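PDB 3S4O: protein tyrosine phosphatase-like protein from Leishmania major, which hydrolyses phosphotyrosine in proteins and may act as a virulence factor that supports survival inside host macrophages. Local coordinates for residues A[7-12]-A[22-27]; A[29-34]-A[113-118]; A[51-56]-A[71-76]; A[76-81]-A[120-125]. One frame throughout, in Å; residues are numbered along the deposited sequence.

In the fold
Contacts 1, 2 and 3 reach the same mixed five-stranded sheet. Contact 1 zips up the hairpin at one edge, and contact 3 pairs the two parallel strands at the other, their centres about 17 Å apart. Strand 111-115 of contact 2 runs between them: L26 O lies 2.9 Å from V114 N on one flank, G113 O 2.8 Å from V52 N on the other. Contact 3 is nested inside the loop that contact 2 closes. Contacts 2 and 4 both touch the thiosulfate in the phosphate-binding loop; contact 2 supplies C116, the predicted nucleophile, and contact 4 D78, the probable proton donor. Contact 4 shares F76 with contact 3 and packs against contact 1 through I27 and A123.

Contact 1 of 4, residues A[7-12]-A[22-27]; sequences ATLIDC and LFHFLI
The three rings of this contact are met at their edges. C12 CB sits near the plane of both phenylalanine rings, 3.7 Å from F25 CE2 and 4.2 Å from F23 CD2, while D11 OD1 lies at the rim of H24 in the ring plane. All of this belongs to an antiparallel beta hairpin, strands 7-13 and 21-28, at the edge of the phosphatase sheet. T8, I10 and C12 share one face with I27, F25 and F23. There I10 CD1 touches I27 CD1 at 4.0 Å, helix 84-103 packs against both phenylalanines and helix 122-133 against F25. The other face carries L9, D11, H24 and L26. D11 and H24 run side by side; with D11 CG beside its own backbone N (chi1 -74°), the carboxylate turns toward the ring. H24 ND1 donates its N-H to D11 OD1 at 2.6 Å, but approaches from above the carboxylate plane, the two flat groups being 58° apart. L9 CD1 comes obliquely to the same histidine, 3.8 Å from H24 CB. Backbone pairing is regular from T8-I27 to I10-F25. At the far end L22 and F23 both oppose C12 in a classic beta bulge, where C12 O accepts L22 N at 2.8 Å and, more weakly, F23 N at 3.3 Å.

Contact 2 of 4, residues A[29-34]-A[113-118]; sequences DAPSPS and GVHCVA. With THJ (thiosulfate), chain C.
The imidazole of H115 is swung in front of its own backbone, CG lying between the backbone N and the carbonyl carbon (chi1 75°), and this lays one ring face beneath A30 and P31. D29 starts off with CB pointing away from 113-118, but with CG beside the backbone N (chi1 -80°) its OD1 comes back to V117 O. Over the imidazole the contacts are CH-pi. A30 CA stands 4.0 Å from the ring centroid, and P31 CD, displaced toward the rim, is 4.2 Å from it, the proline crossing the ring at about a right angle. A30 CB drops into the corner between H115 ND1, 3.6 Å away, and C116 O, only 3.1 Å away. That same C116 O receives a weak but nearly straight hydrogen bond from ND1 at 3.4 Å, while NE2 is bonded to the hydroxyl of Y59, so the NE2 bond, with a weaker one at ND1, helps fix the ring's rotation.

H115 and C116 open the HCX5R signature of the protein tyrosine phosphatases, where strand 111-115 runs out into the P-loop. C116, the probable phosphocysteine nucleophile, turns its CB away from 29-34 and toward the pocket, where thiosulfate sits, probably much as a substrate phosphate would. C116 can also form a disulfide with C55. A118 N donates to thiosulfate O3 at 2.9 Å; V117 N reaches the same oxygen weakly, at 3.5 Å. Behind the loop, D29 OD1 is 3.4 Å from V117 O, two acceptors with no bond between them, and the carboxylate has a long, weak ion pair with R150.

Contact 3 of 4, residues A[51-56]-A[71-76]; sequences LVRVCG and VHSWPF
V52 and V54 supply the apolar centre, each meeting an aromatic ring of the opposite segment. V52 CG1, anti to its backbone N (chi1 -179°), reaches obliquely to W74 CE3 at 3.6 Å, and the CB of H72 packs over one face of the same indole. Two residues on, V54 and F76 lie side by side and point the same way, V54 CB being 3.6 Å from F76 CE1. W74 O lies in the plane of the phenylalanine ring, at its edge. W90 of helix 84-103 packs on both V52 and W74.

Outward from this core comes the backbone of two parallel strands, 48-53 and 70-73, the neighbouring strands of a beta-alpha-beta unit with helix 62-65 in the connection. H72 N binds L51 O and R53 N binds H72 O, both at 2.8 Å, and W74 N continues the ladder to R53 O at 3.0 Å. Beyond the strands F76 N still reaches V54 O, at 3.2 Å and from above the carbonyl plane.

The opposite face carries L51, V71, R53 and S73. Here the arginine stretches out from CG to NE and presents its guanidinium edge to the serine: NE donates to S73 OG at 2.8 Å, nearly in plane, and NH2 adds a weak bond to the same oxygen. NH1 goes to Y59 O, and the ring of Y59 makes a cation-pi contact. With two edges bonded and an aromatic ring against it, the largely buried guanidinium is fixed in rotation, and its positive charge is probably stabilised by these neutral but electron-rich partners.

Contact 4 of 4, residues A[76-81]-A[120-125]; sequences FDDGAP and LGRAPI. With THJ (thiosulfate), chain C.
Facing the phosphate-binding loop is the general-acid loop, which carries D78, the probable proton donor, and R122 spans the gap between them. The arginine chain bends at chi3 (-89°) so that its guanidinium stands edge-on to two oxygens at once. NH1 donates to F76 O at 2.9 Å, in the carbonyl plane and nearly straight (162°). NE points at thiosulfate O1, 2.7 Å away, though the place of NE is less certain. D78 CA lies over one face of the group, 3.5 Å above its centre.

R122 closes the CX5R P-loop and stands in the first turn of helix 122-133, just after G121 at the N-cap; the helix start therefore faces the anion. Its backbone N adds a weak bond to thiosulfate O1, as L120 N does to O2. D78 OD1 pairs with R122 NH2 at 3.5 Å by charge alone, well out of the guanidinium plane, and lies 3.3 Å from thiosulfate O1. A type II turn from D77 to A80 shapes this loop, G79 having positive phi. Nearer the helix backbone, R122 CG packs 3.6 Å from F76 CE2, the ring and guanidinium planes 83° apart.

Contact 1 of 4, residues A[7-12]-A[22-27]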
loop_
_atom_site.group_PDB
_atom_site.type_symbol
_atom_site.label_atom_id
_atom_site.label_comp_id
_atom_site.label_asym_id
_atom_site.label_seq_id
_atom_site.Cartn_x
_atom_site.Cartn_y
_atom_site.Cartn_z
ATOM N N ALA A 7 2.978 -12.418 -0.585
ATOM C CA ALA A 7 2.908 -10.991 -0.846
ATOM C C ALA A 7 2.710 -10.819 -2.334
ATOM O O ALA A 7 3.133 -11.662 -3.126
ATOM C CB ALA A 7 4.181 -10.307 -0.403
ATOM N N THR A 8 2.063 -9.720 -2.688
ATOM C CA THR A 8 1.758 -9.386 -4.067
ATOM C C THR A 8 2.393 -8.043 -4.379
ATOM O O THR A 8 2.073 -7.048 -3.736
ATOM C CB THR A 8 0.236 -9.293 -4.262
ATOM O OG1 THR A 8 -0.350 -10.573 -4.005
ATOM C CG2 THR A 8 -0.121 -8.852 -5.648
ATOM N N LEU A 9 3.307 -8.027 -5.347
ATOM C CA LEU A 9 3.989 -6.796 -5.768
ATOM C C LEU A 9 3.209 -6.116 -6.885
ATOM O O LEU A 9 3.008 -6.692 -7.963
ATOM C CB LEU A 9 5.414 -7.096 -6.236
ATOM C CG LEU A 9 6.304 -5.914 -6.651
ATOM C CD1 LEU A 9 6.507 -4.955 -5.495
ATOM C CD2 LEU A 9 7.646 -6.433 -7.134
ATOM N N ILE A 10 2.765 -4.893 -6.620
ATOM C CA ILE A 10 2.089 -4.075 -7.629
ATOM C C ILE A 10 2.862 -2.790 -7.856
ATOM O O ILE A 10 3.018 -1.986 -6.943
ATOM C CB ILE A 10 0.634 -3.700 -7.245
ATOM C CG1 ILE A 10 -0.173 -4.955 -6.892
ATOM C CG2 ILE A 10 -0.018 -2.955 -8.406
ATOM C CD1 ILE A 10 -1.681 -4.833 -7.089
ATOM N N ASP A 11 3.332 -2.600 -9.085
ATOM C CA ASP A 11 4.063 -1.394 -9.444
ATOM C C ASP A 11 3.120 -0.267 -9.861
ATOM O O ASP A 11 2.195 -0.465 -10.642
ATOM C CB ASP A 11 5.062 -1.671 -10.573
ATOM C CG ASP A 11 6.283 -2.460 -10.109
ATOM O OD1 ASP A 11 6.531 -2.549 -8.885
ATOM O OD2 ASP A 11 6.995 -2.995 -10.978
ATOM N N CYS A 12 3.358 0.912 -9.308
ATOM C CA CYS A 12 2.713 2.134 -9.764
ATOM C C CYS A 12 3.729 2.897 -10.607
ATOM O O CYS A 12 4.757 3.346 -10.096
ATOM C CB CYS A 12 2.259 2.992 -8.581
ATOM S SG CYS A 12 1.426 4.520 -9.054
ATOM N N LEU A 22 7.227 4.646 -9.962
ATOM C CA LEU A 22 7.122 5.651 -8.899
ATOM C C LEU A 22 7.215 5.015 -7.515
ATOM O O LEU A 22 7.981 5.475 -6.665
ATOM C CB LEU A 22 5.788 6.396 -8.978
ATOM C CG LEU A 22 5.621 7.720 -9.733
ATOM C CD1 LEU A 22 6.744 7.997 -10.701
ATOM C CD2 LEU A 22 4.268 7.736 -10.420
ATOM N N PHE A 23 6.393 3.985 -7.294
ATOM C CA PHE A 23 6.368 3.208 -6.045
ATOM C C PHE A 23 6.188 1.721 -6.325
ATOM O O PHE A 23 5.478 1.336 -7.259
ATOM C CB PHE A 23 5.188 3.594 -5.136
ATOM C CG PHE A 23 4.918 5.053 -5.051
ATOM C CD1 PHE A 23 5.660 5.846 -4.192
ATOM C CD2 PHE A 23 3.882 5.637 -5.792
ATOM C CE1 PHE A 23 5.403 7.201 -4.089
ATOM C CE2 PHE A 23 3.618 6.998 -5.698
ATOM C CZ PHE A 23 4.389 7.778 -4.846
ATOM N N HIS A 24 6.800 0.891 -5.489
ATOM C CA HIS A 24 6.528 -0.538 -5.484
ATOM C C HIS A 24 5.577 -0.788 -4.318
ATOM O O HIS A 24 5.932 -0.532 -3.176
ATOM C CB HIS A 24 7.795 -1.376 -5.259
ATOM C CG HIS A 24 8.821 -1.283 -6.349
ATOM N ND1 HIS A 24 8.653 -1.851 -7.595
ATOM C CD2 HIS A 24 10.069 -0.754 -6.349
ATOM C CE1 HIS A 24 9.746 -1.654 -8.320
ATOM N NE2 HIS A 24 10.618 -0.987 -7.588
ATOM N N PHE A 25 4.378 -1.291 -4.596
ATOM C CA PHE A 25 3.459 -1.668 -3.518
ATOM C C PHE A 25 3.444 -3.162 -3.257
ATOM O O PHE A 25 3.357 -3.973 -4.185
ATOM C CB PHE A 25 2.043 -1.177 -3.793
ATOM C CG PHE A 25 1.936 0.313 -3.827
ATOM C CD1 PHE A 25 2.130 1.051 -2.671
ATOM C CD2 PHE A 25 1.677 0.978 -5.017
ATOM C CE1 PHE A 25 2.057 2.426 -2.686
ATOM C CE2 PHE A 25 1.596 2.359 -5.045
ATOM C CZ PHE A 25 1.793 3.088 -3.880
ATOM N N LEU A 26 3.550 -3.506 -1.977
ATOM C CA LEU A 26 3.436 -4.874 -1.521
ATOM C C LEU A 26 2.167 -5.024 -0.717
ATOM O O LEU A 26 2.041 -4.413 0.341
ATOM C CB LEU A 26 4.607 -5.242 -0.621
ATOM C CG LEU A 26 5.849 -5.864 -1.226
ATOM C CD1 LEU A 26 6.858 -6.067 -0.089
ATOM C CD2 LEU A 26 5.527 -7.207 -1.912
ATOM N N ILE A 27 1.224 -5.812 -1.222
ATOM C CA ILE A 27 0.072 -6.229 -0.446
ATOM C C ILE A 27 0.464 -7.491 0.331
ATOM O O ILE A 27 0.811 -8.511 -0.248
ATOM C CB ILE A 27 -1.170 -6.536 -1.305
ATOM C CG1 ILE A 27 -1.583 -5.317 -2.149
ATOM C CG2 ILE A 27 -2.353 -6.915 -0.378
ATOM C CD1 ILE A 27 -2.584 -5.633 -3.232
#

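Contact 2 of 4, residues A[29-34]-A[113-118]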
loop_
_atom_site.group_PDB
_atom_site.type_symbol
_atom_site.label_atom_id
_atom_site.label_comp_id
_atom_site.label_asym_id
_atom_site.label_seq_id
_atom_site.Cartn_x
_atom_site.Cartn_y
_atom_site.Cartn_z
ATOM N N ASP A 29 0.122 -10.176 3.973
ATOM C CA ASP A 29 -0.581 -10.675 5.147
ATOM C C ASP A 29 -0.034 -10.018 6.413
ATOM O O ASP A 29 1.114 -9.572 6.458
ATOM C CB ASP A 29 -0.446 -12.194 5.275
ATOM C CG ASP A 29 -1.407 -12.943 4.370
ATOM O OD1 ASP A 29 -2.302 -12.291 3.777
ATOM O OD2 ASP A 29 -1.279 -14.185 4.261
ATOM N N ALA A 30 -0.879 -9.959 7.428
ATOM C CA ALA A 30 -0.470 -9.515 8.745
ATOM C C ALA A 30 0.473 -10.553 9.344
ATOM O O ALA A 30 0.326 -11.750 9.087
ATOM C CB ALA A 30 -1.686 -9.336 9.649
ATOM N N PRO A 31 1.435 -10.108 10.144
ATOM C CA PRO A 31 2.309 -11.043 10.833
ATOM C C PRO A 31 1.670 -11.603 12.090
ATOM O O PRO A 31 0.841 -10.936 12.715
ATOM C CB PRO A 31 3.492 -10.173 11.229
ATOM C CG PRO A 31 2.912 -8.852 11.438
ATOM C CD PRO A 31 1.842 -8.717 10.394
ATOM N N SER A 32 2.057 -12.826 12.441
ATOM C CA SER A 32 1.795 -13.364 13.774
ATOM C C SER A 32 2.908 -12.878 14.713
ATOM O O SER A 32 4.042 -12.693 14.278
ATOM C CB SER A 32 1.711 -14.904 13.759
ATOM O OG SER A 32 2.951 -15.513 13.424
ATOM N N PRO A 33 2.581 -12.657 15.986
ATOM C CA PRO A 33 3.572 -12.207 16.972
ATOM C C PRO A 33 4.801 -13.105 17.074
ATOM O O PRO A 33 5.912 -12.611 17.277
ATOM C CB PRO A 33 2.795 -12.250 18.285
ATOM C CG PRO A 33 1.378 -12.005 17.886
ATOM C CD PRO A 33 1.208 -12.620 16.532
ATOM N N SER A 34 4.593 -14.411 16.943
ATOM C CA SER A 34 5.686 -15.386 17.041
ATOM C C SER A 34 6.601 -15.410 15.813
ATOM O O SER A 34 7.769 -15.790 15.913
ATOM C CB SER A 34 5.132 -16.792 17.280
ATOM O OG SER A 34 4.296 -17.187 16.212
ATOM N N GLY A 113 4.742 -1.241 1.983
ATOM C CA GLY A 113 3.928 -2.394 2.344
ATOM C C GLY A 113 2.608 -1.998 2.964
ATOM O O GLY A 113 2.511 -0.984 3.648
ATOM N N VAL A 114 1.587 -2.808 2.704
ATOM C CA VAL A 114 0.257 -2.606 3.250
ATOM C C VAL A 114 -0.375 -3.944 3.632
ATOM O O VAL A 114 -0.459 -4.849 2.820
ATOM C CB VAL A 114 -0.687 -1.871 2.265
ATOM C CG1 VAL A 114 -1.947 -1.422 2.983
ATOM C CG2 VAL A 114 -0.007 -0.670 1.630
ATOM N N HIS A 115 -0.809 -4.061 4.882
ATOM C CA HIS A 115 -1.509 -5.264 5.328
ATOM C C HIS A 115 -2.760 -4.973 6.140
ATOM O O HIS A 115 -2.904 -3.917 6.739
ATOM C CB HIS A 115 -0.571 -6.218 6.099
ATOM C CG HIS A 115 -0.239 -5.777 7.491
ATOM N ND1 HIS A 115 -1.121 -5.914 8.540
ATOM C CD2 HIS A 115 0.888 -5.238 8.013
ATOM C CE1 HIS A 115 -0.564 -5.451 9.643
ATOM N NE2 HIS A 115 0.660 -5.041 9.352
ATOM N N CYS A 116 -3.673 -5.931 6.127
ATOM C CA CYS A 116 -4.775 -5.948 7.071
ATOM C C CYS A 116 -4.835 -7.363 7.657
ATOM O O CYS A 116 -4.032 -7.701 8.524
ATOM C CB CYS A 116 -6.068 -5.502 6.392
ATOM S SG CYS A 116 -7.420 -4.894 7.472
ATOM N N VAL A 117 -5.789 -8.178 7.210
ATOM C CA VAL A 117 -5.771 -9.624 7.451
ATOM C C VAL A 117 -5.757 -10.386 6.127
ATOM O O VAL A 117 -4.709 -10.881 5.716
ATOM C CB VAL A 117 -6.960 -10.103 8.316
ATOM C CG1 VAL A 117 -6.648 -11.474 8.909
ATOM C CG2 VAL A 117 -7.281 -9.105 9.416
ATOM N N ALA A 118 -6.913 -10.444 5.459
ATOM C CA ALA A 118 -7.119 -11.264 4.249
ATOM C C ALA A 118 -6.386 -10.723 3.019
ATOM O O ALA A 118 -5.979 -11.492 2.142
ATOM C CB ALA A 118 -8.614 -11.389 3.944
HETATM S S1 THJ C . -8.829 -6.999 4.229
HETATM O O1 THJ C . -9.585 -5.902 4.870
HETATM O O2 THJ C . -9.620 -7.538 3.097
HETATM O O3 THJ C . -8.616 -8.097 5.203
HETATM S S2 THJ C . -7.121 -6.330 3.581
#

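Contact 3 of 4, residues A[51-56]-A[71-76]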
loop_
_atom_site.group_PDB
_atom_site.type_symbol
_atom_site.label_atom_id
_atom_site.label_comp_id
_atom_site.label_asym_id
_atom_site.label_seq_id
_atom_site.Cartn_x
_atom_site.Cartn_y
_atom_site.Cartn_z
ATOM N N LEU A 51 5.517 0.689 6.255
ATOM C CA LEU A 51 4.531 -0.359 6.488
ATOM C C LEU A 51 3.263 0.274 7.010
ATOM O O LEU A 51 3.281 0.953 8.035
ATOM C CB LEU A 51 5.034 -1.409 7.475
ATOM C CG LEU A 51 4.148 -2.658 7.661
ATOM C CD1 LEU A 51 3.917 -3.437 6.383
ATOM C CD2 LEU A 51 4.746 -3.570 8.728
ATOM N N VAL A 52 2.176 0.064 6.275
ATOM C CA VAL A 52 0.871 0.626 6.617
ATOM C C VAL A 52 -0.051 -0.496 7.061
ATOM O O VAL A 52 -0.306 -1.454 6.316
ATOM C CB VAL A 52 0.246 1.384 5.421
ATOM C CG1 VAL A 52 -1.121 1.991 5.791
ATOM C CG2 VAL A 52 1.187 2.472 4.939
ATOM N N ARG A 53 -0.523 -0.414 8.292
ATOM C CA ARG A 53 -1.531 -1.371 8.729
ATOM C C ARG A 53 -2.877 -0.691 8.826
ATOM O O ARG A 53 -3.030 0.325 9.505
ATOM C CB ARG A 53 -1.160 -2.097 10.020
ATOM C CG ARG A 53 -0.864 -1.242 11.195
ATOM C CD ARG A 53 -0.141 -2.066 12.259
ATOM N NE ARG A 53 -0.096 -1.362 13.532
ATOM C CZ ARG A 53 0.139 -1.929 14.711
ATOM N NH1 ARG A 53 0.360 -3.235 14.809
ATOM N NH2 ARG A 53 0.150 -1.173 15.799
ATOM N N VAL A 54 -3.844 -1.262 8.120
ATOM C CA VAL A 54 -5.174 -0.686 8.033
ATOM C C VAL A 54 -6.196 -1.483 8.858
ATOM O O VAL A 54 -7.386 -1.216 8.762
ATOM C CB VAL A 54 -5.627 -0.530 6.557
ATOM C CG1 VAL A 54 -4.769 0.515 5.845
ATOM C CG2 VAL A 54 -5.552 -1.843 5.806
ATOM N N CYS A 55 -5.703 -2.404 9.698
ATOM C CA CYS A 55 -6.543 -3.270 10.546
ATOM C C CYS A 55 -6.305 -2.889 11.990
ATOM O O CYS A 55 -5.434 -2.071 12.279
ATOM C CB CYS A 55 -6.156 -4.751 10.391
ATOM S SG CYS A 55 -4.402 -5.108 10.807
ATOM N N GLY A 56 -7.053 -3.499 12.908
ATOM C CA GLY A 56 -6.842 -3.257 14.332
ATOM C C GLY A 56 -5.567 -3.977 14.769
ATOM O O GLY A 56 -5.348 -5.125 14.354
ATOM N N VAL A 71 6.358 2.624 10.490
ATOM C CA VAL A 71 5.057 1.967 10.598
ATOM C C VAL A 71 3.941 2.986 10.808
ATOM O O VAL A 71 4.063 3.917 11.599
ATOM C CB VAL A 71 5.002 0.901 11.712
ATOM C CG1 VAL A 71 3.659 0.188 11.677
ATOM C CG2 VAL A 71 6.106 -0.107 11.532
ATOM N N HIS A 72 2.854 2.784 10.076
ATOM C CA HIS A 72 1.729 3.700 10.065
ATOM C C HIS A 72 0.462 2.907 10.398
ATOM O O HIS A 72 0.102 1.985 9.681
ATOM C CB HIS A 72 1.590 4.359 8.686
ATOM C CG HIS A 72 2.836 5.025 8.182
ATOM N ND1 HIS A 72 3.096 6.366 8.366
ATOM C CD2 HIS A 72 3.883 4.542 7.467
ATOM C CE1 HIS A 72 4.261 6.671 7.816
ATOM N NE2 HIS A 72 4.760 5.580 7.263
ATOM N N SER A 73 -0.202 3.273 11.485
ATOM C CA SER A 73 -1.383 2.540 11.967
ATOM C C SER A 73 -2.634 3.351 11.692
ATOM O O SER A 73 -3.017 4.202 12.489
ATOM C CB SER A 73 -1.264 2.232 13.470
ATOM O OG SER A 73 -0.092 1.474 13.756
ATOM N N TRP A 74 -3.255 3.090 10.546
ATOM C CA TRP A 74 -4.431 3.833 10.089
ATOM C C TRP A 74 -5.643 2.920 9.905
ATOM O O TRP A 74 -6.026 2.629 8.790
ATOM C CB TRP A 74 -4.139 4.525 8.755
ATOM C CG TRP A 74 -2.937 5.406 8.755
ATOM C CD1 TRP A 74 -2.391 6.048 9.813
ATOM C CD2 TRP A 74 -2.144 5.744 7.623
ATOM N NE1 TRP A 74 -1.293 6.756 9.415
ATOM C CE2 TRP A 74 -1.124 6.591 8.070
ATOM C CE3 TRP A 74 -2.198 5.403 6.269
ATOM C CZ2 TRP A 74 -0.164 7.122 7.216
ATOM C CZ3 TRP A 74 -1.244 5.911 5.426
ATOM C CH2 TRP A 74 -0.229 6.760 5.902
ATOM N N PRO A 75 -6.242 2.455 10.985
ATOM C CA PRO A 75 -7.365 1.525 10.843
ATOM C C PRO A 75 -8.603 2.143 10.201
ATOM O O PRO A 75 -8.948 3.290 10.485
ATOM C CB PRO A 75 -7.680 1.133 12.291
ATOM C CG PRO A 75 -7.305 2.325 13.088
ATOM C CD PRO A 75 -6.101 2.924 12.376
ATOM N N PHE A 76 -9.253 1.373 9.339
ATOM C CA PHE A 76 -10.640 1.650 8.953
ATOM C C PHE A 76 -11.442 0.340 8.873
ATOM O O PHE A 76 -10.871 -0.754 8.914
ATOM C CB PHE A 76 -10.755 2.529 7.680
ATOM C CG PHE A 76 -10.087 1.966 6.434
ATOM C CD1 PHE A 76 -8.709 2.022 6.249
ATOM C CD2 PHE A 76 -10.867 1.454 5.412
ATOM C CE1 PHE A 76 -8.131 1.531 5.073
ATOM C CE2 PHE A 76 -10.302 0.978 4.252
ATOM C CZ PHE A 76 -8.935 1.006 4.074
#

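Contact 4 of 4, residues A[76-81]-A[120-125]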
loop_
_atom_site.group_PDB
_atom_site.type_symbol
_atom_site.label_atom_id
_atom_site.label_comp_id
_atom_site.label_asym_id
_atom_site.label_seq_id
_atom_site.Cartn_x
_atom_site.Cartn_y
_atom_site.Cartn_z
ATOM N N PHE A 76 -9.253 1.373 9.339
ATOM C CA PHE A 76 -10.640 1.650 8.953
ATOM C C PHE A 76 -11.442 0.340 8.873
ATOM O O PHE A 76 -10.871 -0.754 8.914
ATOM C CB PHE A 76 -10.755 2.529 7.680
ATOM C CG PHE A 76 -10.087 1.966 6.434
ATOM C CD1 PHE A 76 -8.709 2.022 6.249
ATOM C CD2 PHE A 76 -10.867 1.454 5.412
ATOM C CE1 PHE A 76 -8.131 1.531 5.073
ATOM C CE2 PHE A 76 -10.302 0.978 4.252
ATOM C CZ PHE A 76 -8.935 1.006 4.074
ATOM N N ASP A 77 -12.767 0.461 8.799
ATOM C CA ASP A 77 -13.677 -0.681 8.999
ATOM C C ASP A 77 -13.629 -1.697 7.862
ATOM O O ASP A 77 -13.507 -1.327 6.695
ATOM C CB ASP A 77 -15.128 -0.224 9.132
ATOM C CG ASP A 77 -15.330 0.853 10.185
ATOM O OD1 ASP A 77 -14.487 0.974 11.109
ATOM O OD2 ASP A 77 -16.359 1.573 10.081
ATOM N N ASP A 78 -13.764 -2.976 8.200
ATOM C CA ASP A 78 -13.808 -4.011 7.175
ATOM C C ASP A 78 -14.973 -3.774 6.228
ATOM O O ASP A 78 -16.057 -3.359 6.635
ATOM C CB ASP A 78 -13.908 -5.422 7.751
ATOM C CG ASP A 78 -13.483 -6.499 6.738
ATOM O OD1 ASP A 78 -12.774 -6.192 5.748
ATOM O OD2 ASP A 78 -13.855 -7.669 6.935
ATOM N N GLY A 79 -14.702 -4.008 4.955
ATOM C CA GLY A 79 -15.671 -3.845 3.895
ATOM C C GLY A 79 -15.877 -2.400 3.493
ATOM O O GLY A 79 -16.637 -2.122 2.572
ATOM N N ALA A 80 -15.201 -1.480 4.176
ATOM C CA ALA A 80 -15.435 -0.051 3.977
ATOM C C ALA A 80 -14.421 0.520 3.025
ATOM O O ALA A 80 -13.362 -0.058 2.852
ATOM C CB ALA A 80 -15.380 0.708 5.309
ATOM N N PRO A 81 -14.734 1.657 2.412
ATOM C CA PRO A 81 -13.696 2.433 1.743
ATOM C C PRO A 81 -12.850 3.164 2.784
ATOM O O PRO A 81 -13.283 3.271 3.930
ATOM C CB PRO A 81 -14.474 3.446 0.906
ATOM C CG PRO A 81 -15.914 3.102 1.034
ATOM C CD PRO A 81 -16.067 2.264 2.244
ATOM N N LEU A 120 -7.890 -8.795 0.944
ATOM C CA LEU A 120 -8.951 -8.831 -0.065
ATOM C C LEU A 120 -9.764 -7.538 -0.192
ATOM O O LEU A 120 -10.571 -7.388 -1.105
ATOM C CB LEU A 120 -9.897 -9.995 0.222
ATOM C CG LEU A 120 -9.286 -11.366 -0.073
ATOM C CD1 LEU A 120 -10.209 -12.478 0.428
ATOM C CD2 LEU A 120 -8.976 -11.529 -1.562
ATOM N N GLY A 121 -9.562 -6.598 0.712
ATOM C CA GLY A 121 -10.440 -5.438 0.763
ATOM C C GLY A 121 -9.690 -4.157 1.016
ATOM O O GLY A 121 -9.405 -3.402 0.087
ATOM N N ARG A 122 -9.336 -3.949 2.277
ATOM C CA ARG A 122 -8.856 -2.660 2.747
ATOM C C ARG A 122 -7.457 -2.338 2.216
ATOM O O ARG A 122 -7.199 -1.228 1.740
ATOM C CB ARG A 122 -8.860 -2.657 4.270
ATOM C CG ARG A 122 -10.221 -2.614 4.856
ATOM C CD ARG A 122 -10.137 -2.686 6.374
ATOM N NE ARG A 122 -10.169 -4.077 6.793
ATOM C CZ ARG A 122 -10.354 -4.496 8.038
ATOM N NH1 ARG A 122 -10.504 -3.637 9.037
ATOM N NH2 ARG A 122 -10.371 -5.797 8.282
ATOM N N ALA A 123 -6.568 -3.317 2.305
ATOM C CA ALA A 123 -5.216 -3.170 1.771
ATOM C C ALA A 123 -5.208 -2.856 0.272
ATOM O O ALA A 123 -4.631 -1.851 -0.122
ATOM C CB ALA A 123 -4.348 -4.397 2.081
ATOM N N PRO A 124 -5.862 -3.679 -0.553
ATOM C CA PRO A 124 -5.876 -3.444 -1.993
ATOM C C PRO A 124 -6.506 -2.136 -2.425
ATOM O O PRO A 124 -6.113 -1.587 -3.459
ATOM C CB PRO A 124 -6.729 -4.595 -2.543
ATOM C CG PRO A 124 -6.642 -5.638 -1.570
ATOM C CD PRO A 124 -6.448 -4.991 -0.227
ATOM N N ILE A 125 -7.498 -1.639 -1.692
ATOM C CA ILE A 125 -8.155 -0.437 -2.170
ATOM C C ILE A 125 -7.269 0.788 -2.018
ATOM O O ILE A 125 -7.369 1.693 -2.822
ATOM C CB ILE A 125 -9.576 -0.217 -1.621
ATOM C CG1 ILE A 125 -10.387 0.484 -2.731
ATOM C CG2 ILE A 125 -9.562 0.558 -0.309
ATOM C CD1 ILE A 125 -11.740 0.900 -2.352
HETATM S S1 THJ C . -8.829 -6.999 4.229
HETATM O O1 THJ C . -9.585 -5.902 4.870
HETATM O O2 THJ C . -9.620 -7.538 3.097
HETATM O O3 THJ C . -8.616 -8.097 5.203
HETATM S S2 THJ C . -7.121 -6.330 3.581
#